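Local coordinates for protease Do-like 8, chloroplastic (Arabidopsis thaliana, PDB 4IC6), which probably cleaves proteins as a serine endopeptidase of the HtrA (Deg) family in the chloroplast thylakoid, at residues I181-T195 / A221-A235. The protein carries 1 engineered substitution. Numbering follows the deposited sequence.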
loop_
_atom_site.group_PDB
_atom_site.type_symbol
_atom_site.label_atom_id
_atom_site.label_comp_id
_atom_site.label_asym_id
_atom_site.label_seq_id
_atom_site.Cartn_x
_atom_site.Cartn_y
_atom_site.Cartn_z
ATOM N N ILE A 181 21.062 -0.442 14.362
ATOM C CA ILE A 181 19.879 -1.272 14.481
ATOM C C ILE A 181 18.694 -0.361 14.669
ATOM O O ILE A 181 18.591 0.338 15.687
ATOM C CB ILE A 181 19.970 -2.171 15.730
ATOM C CG1 ILE A 181 21.260 -2.995 15.701
ATOM C CG2 ILE A 181 18.732 -3.065 15.854
ATOM C CD1 ILE A 181 21.337 -4.043 16.828
ATOM N N PHE A 182 17.777 -0.358 13.707
ATOM C CA PHE A 182 16.609 0.511 13.814
ATOM C C PHE A 182 15.506 -0.191 14.584
ATOM O O PHE A 182 14.482 -0.608 14.029
ATOM C CB PHE A 182 16.183 0.988 12.427
ATOM C CG PHE A 182 17.249 1.789 11.746
ATOM C CD1 PHE A 182 17.651 3.007 12.271
ATOM C CD2 PHE A 182 17.877 1.313 10.606
ATOM C CE1 PHE A 182 18.661 3.750 11.656
ATOM C CE2 PHE A 182 18.885 2.045 9.988
ATOM C CZ PHE A 182 19.275 3.268 10.512
ATOM N N SER A 183 15.753 -0.299 15.884
ATOM C CA SER A 183 14.970 -1.130 16.783
ATOM C C SER A 183 13.512 -0.729 16.784
ATOM O O SER A 183 13.188 0.442 16.657
ATOM C CB SER A 183 15.519 -1.004 18.215
ATOM O OG SER A 183 14.588 -1.511 19.159
ATOM N N GLN A 184 12.627 -1.696 16.975
ATOM C CA GLN A 184 11.218 -1.371 17.045
ATOM C C GLN A 184 10.895 -0.588 18.320
ATOM O O GLN A 184 9.754 -0.191 18.551
ATOM C CB GLN A 184 10.369 -2.632 16.893
ATOM C CG GLN A 184 10.498 -3.255 15.504
ATOM C CD GLN A 184 9.488 -4.366 15.281
ATOM O OE1 GLN A 184 8.674 -4.666 16.162
ATOM N NE2 GLN A 184 9.537 -4.988 14.110
ATOM N N THR A 185 11.917 -0.346 19.130
ATOM C CA THR A 185 11.806 0.597 20.247
ATOM C C THR A 185 11.596 2.035 19.766
ATOM O O THR A 185 11.089 2.897 20.505
ATOM C CB THR A 185 13.089 0.538 21.105
ATOM O OG1 THR A 185 12.920 -0.424 22.155
ATOM C CG2 THR A 185 13.380 1.880 21.721
ATOM N N GLY A 186 11.988 2.298 18.527
ATOM C CA GLY A 186 11.996 3.657 18.003
ATOM C C GLY A 186 13.358 4.334 18.143
ATOM O O GLY A 186 13.542 5.476 17.726
ATOM N N VAL A 187 14.315 3.632 18.739
ATOM C CA VAL A 187 15.614 4.209 19.065
ATOM C C VAL A 187 16.707 3.410 18.388
ATOM O O VAL A 187 16.810 2.204 18.612
ATOM C CB VAL A 187 15.869 4.142 20.577
ATOM C CG1 VAL A 187 17.272 4.658 20.910
ATOM C CG2 VAL A 187 14.800 4.934 21.321
ATOM N N THR A 188 17.535 4.050 17.564
ATOM C CA THR A 188 18.551 3.258 16.880
ATOM C C THR A 188 19.740 2.941 17.765
ATOM O O THR A 188 20.201 3.768 18.544
ATOM C CB THR A 188 18.981 3.836 15.517
ATOM O OG1 THR A 188 20.413 3.881 15.430
ATOM C CG2 THR A 188 18.428 5.178 15.343
ATOM N N ILE A 189 20.204 1.709 17.645
ATOM C CA ILE A 189 21.284 1.197 18.456
ATOM C C ILE A 189 22.502 1.089 17.567
ATOM O O ILE A 189 22.426 0.511 16.472
ATOM C CB ILE A 189 20.916 -0.200 18.973
ATOM C CG1 ILE A 189 19.558 -0.163 19.684
ATOM C CG2 ILE A 189 21.981 -0.749 19.877
ATOM C CD1 ILE A 189 18.917 -1.550 19.823
ATOM N N GLY A 190 23.623 1.652 18.015
ATOM C CA GLY A 190 24.849 1.613 17.230
ATOM C C GLY A 190 25.641 0.375 17.581
ATOM O O GLY A 190 25.396 -0.243 18.620
ATOM N N GLY A 191 26.585 -0.003 16.719
ATOM C CA GLY A 191 27.479 -1.111 17.022
ATOM C C GLY A 191 26.845 -2.488 16.871
ATOM O O GLY A 191 27.363 -3.502 17.371
ATOM N N GLY A 192 25.739 -2.553 16.148
ATOM C CA GLY A 192 25.043 -3.825 16.007
ATOM C C GLY A 192 25.659 -4.823 15.041
ATOM O O GLY A 192 26.481 -4.481 14.180
ATOM N N ILE A 193 25.248 -6.080 15.178
ATOM C CA ILE A 193 25.656 -7.120 14.255
ATOM C C ILE A 193 24.590 -7.268 13.178
ATOM O O ILE A 193 23.397 -7.293 13.484
ATOM C CB ILE A 193 25.771 -8.472 14.973
ATOM C CG1 ILE A 193 26.880 -8.426 16.031
ATOM C CG2 ILE A 193 25.992 -9.609 13.971
ATOM C CD1 ILE A 193 26.795 -9.619 17.031
ATOM N N GLN A 194 25.017 -7.363 11.920
ATOM C CA GLN A 194 24.089 -7.715 10.841
ATOM C C GLN A 194 24.260 -9.185 10.453
ATOM O O GLN A 194 25.377 -9.665 10.277
ATOM C CB GLN A 194 24.290 -6.813 9.606
ATOM C CG GLN A 194 23.214 -6.980 8.540
ATOM C CD GLN A 194 23.444 -6.030 7.362
ATOM O OE1 GLN A 194 23.064 -4.862 7.415
ATOM N NE2 GLN A 194 24.072 -6.530 6.309
ATOM N N THR A 195 23.154 -9.901 10.277
ATOM C CA THR A 195 23.240 -11.301 9.836
ATOM C C THR A 195 22.246 -11.515 8.711
ATOM O O THR A 195 21.286 -10.755 8.591
ATOM C CB THR A 195 22.890 -12.286 10.997
ATOM O OG1 THR A 195 22.896 -13.639 10.516
ATOM C CG2 THR A 195 21.524 -11.972 11.541
ATOM N N ALA A 221 14.261 -7.078 16.848
ATOM C CA ALA A 221 13.292 -6.668 15.842
ATOM C C ALA A 221 13.544 -5.215 15.431
ATOM O O ALA A 221 13.883 -4.376 16.267
ATOM C CB ALA A 221 11.884 -6.824 16.372
ATOM N N ILE A 222 13.377 -4.918 14.142
ATOM C CA ILE A 222 13.617 -3.562 13.637
ATOM C C ILE A 222 12.439 -3.054 12.813
ATOM O O ILE A 222 11.550 -3.818 12.447
ATOM C CB ILE A 222 14.850 -3.490 12.716
ATOM C CG1 ILE A 222 14.670 -4.454 11.551
ATOM C CG2 ILE A 222 16.144 -3.787 13.474
ATOM C CD1 ILE A 222 15.570 -4.130 10.348
ATOM N N PHE A 223 12.441 -1.756 12.530
ATOM C CA PHE A 223 11.567 -1.182 11.507
ATOM C C PHE A 223 12.470 -0.674 10.367
ATOM O O PHE A 223 13.462 -0.007 10.638
ATOM C CB PHE A 223 10.801 0.005 12.079
ATOM C CG PHE A 223 9.663 -0.373 13.006
ATOM C CD1 PHE A 223 8.819 -1.435 12.709
ATOM C CD2 PHE A 223 9.435 0.354 14.170
ATOM C CE1 PHE A 223 7.760 -1.766 13.564
ATOM C CE2 PHE A 223 8.387 0.023 15.029
ATOM C CZ PHE A 223 7.554 -1.038 14.722
ATOM N N THR A 224 12.142 -0.978 9.108
ATOM C CA THR A 224 12.876 -0.363 7.981
ATOM C C THR A 224 12.157 0.887 7.479
ATOM O O THR A 224 10.981 1.084 7.772
ATOM C CB THR A 224 13.083 -1.336 6.801
ATOM O OG1 THR A 224 11.813 -1.810 6.352
ATOM C CG2 THR A 224 13.927 -2.523 7.230
ATOM N N GLN A 225 12.845 1.726 6.710
ATOM C CA GLN A 225 12.189 2.932 6.201
ATOM C C GLN A 225 11.111 2.576 5.169
ATOM O O GLN A 225 10.036 3.173 5.153
ATOM C CB GLN A 225 13.198 3.930 5.619
ATOM C CG GLN A 225 12.669 5.368 5.551
ATOM C CD GLN A 225 13.617 6.309 4.825
ATOM O OE1 GLN A 225 14.780 5.977 4.591
ATOM N NE2 GLN A 225 13.117 7.489 4.457
ATOM N N THR A 226 11.405 1.591 4.320
ATOM C CA THR A 226 10.451 1.118 3.321
ATOM C C THR A 226 9.684 -0.111 3.801
ATOM O O THR A 226 10.015 -0.700 4.828
ATOM C CB THR A 226 11.157 0.741 1.993
ATOM O OG1 THR A 226 12.436 0.158 2.273
ATOM C CG2 THR A 226 11.342 1.960 1.111
ATOM N N GLY A 227 8.653 -0.489 3.049
ATOM C CA GLY A 227 8.038 -1.796 3.200
ATOM C C GLY A 227 8.738 -2.697 2.201
ATOM O O GLY A 227 8.340 -2.789 1.039
ATOM N N THR A 228 9.792 -3.362 2.655
ATOM C CA THR A 228 10.749 -3.950 1.739
ATOM C C THR A 228 11.833 -4.644 2.554
ATOM O O THR A 228 12.433 -4.038 3.444
ATOM C CB THR A 228 11.371 -2.851 0.837
ATOM O OG1 THR A 228 10.504 -2.589 -0.276
ATOM C CG2 THR A 228 12.737 -3.266 0.314
ATOM N N SER A 229 12.070 -5.922 2.281
ATOM C CA SER A 229 13.092 -6.622 3.036
ATOM C C SER A 229 14.415 -6.628 2.298
ATOM O O SER A 229 14.497 -6.995 1.121
ATOM C CB SER A 229 12.671 -8.047 3.390
ATOM O OG SER A 229 13.626 -8.632 4.268
ATOM N N ALA A 230 15.453 -6.217 3.015
ATOM C CA ALA A 230 16.804 -6.258 2.502
ATOM C C ALA A 230 17.346 -7.669 2.739
ATOM O O ALA A 230 18.471 -7.987 2.379
ATOM C CB ALA A 230 17.644 -5.221 3.202
ATOM N N GLY A 231 16.531 -8.519 3.362
ATOM C CA GLY A 231 16.938 -9.891 3.616
ATOM C C GLY A 231 18.024 -10.069 4.673
ATOM O O GLY A 231 18.647 -11.127 4.741
ATOM N N VAL A 232 18.261 -9.037 5.486
ATOM C CA VAL A 232 19.180 -9.173 6.624
ATOM C C VAL A 232 18.507 -8.743 7.941
ATOM O O VAL A 232 17.557 -7.973 7.934
ATOM C CB VAL A 232 20.502 -8.395 6.404
ATOM C CG1 VAL A 232 21.230 -8.923 5.135
ATOM C CG2 VAL A 232 20.218 -6.926 6.296
ATOM N N GLY A 233 19.013 -9.266 9.050
ATOM C CA GLY A 233 18.466 -8.948 10.351
ATOM C C GLY A 233 19.590 -8.473 11.248
ATOM O O GLY A 233 20.729 -8.400 10.807
ATOM N N PHE A 234 19.271 -8.176 12.507
ATOM C CA PHE A 234 20.210 -7.544 13.433
ATOM C C PHE A 234 20.147 -8.129 14.826
ATOM O O PHE A 234 19.107 -8.621 15.240
ATOM C CB PHE A 234 19.945 -6.035 13.504
ATOM C CG PHE A 234 20.113 -5.354 12.184
ATOM C CD1 PHE A 234 21.351 -4.837 11.800
ATOM C CD2 PHE A 234 19.057 -5.300 11.297
ATOM C CE1 PHE A 234 21.520 -4.247 10.537
ATOM C CE2 PHE A 234 19.214 -4.727 10.033
ATOM C CZ PHE A 234 20.450 -4.202 9.660
ATOM N N ALA A 235 21.272 -8.056 15.530
ATOM C CA ALA A 235 21.351 -8.434 16.955
ATOM C C ALA A 235 22.243 -7.460 17.717
ATOM O O ALA A 235 23.254 -6.976 17.193
ATOM C CB ALA A 235 21.884 -9.873 17.118
#
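I193 and T195 pair with A235 and G233 through four backbone hydrogen bonds, joining antiparallel strands 192-195 and 233-235 within the second β-barrel of the trypsin-like protease fold. This is one tightly packed part. I193 packs on I174 and L150, and T195, on the same face of the sheet, turns its hydroxyl to V173 O. Small residues, A235 and G233, suit this face: without a side chain, G233 lets T195 CG2 lie 3.7 Å from G233 O. The opposite face carries Q194 and F234. Q194, with CG anti to the backbone N (chi1 -171°), runs alongside the F234 ring; its amide, nearly perpendicular to that ring, places OE1 3.5 Å from F234 CZ, while NE2 is spent on S175. I181 CG1 lies 4.0 Å from F234 CB, and the CG2 methyl of this beta-branched side chain meets I222 CG2 at 3.6 Å.

F182 O accepts from F223 N, and S183, bridged to I222, gives its OG to D126, predicted to belong to the catalytic triad, whose serine is engineered to alanine here. Q184 and F223 form a second close contact, only partly exposed; the loose side is the poorly ordered, exposed loop 225-228. Two methylenes and a flat amide let Q184 cover the F223 ring, CG over its centre and the amide 8° from its plane. Shortening Q184 to an alanine is likely to uncover that ring face and leave I222 O without the side-chain donor. NE2 reaches I222 O at 2.9 Å, from above the carbonyl plane.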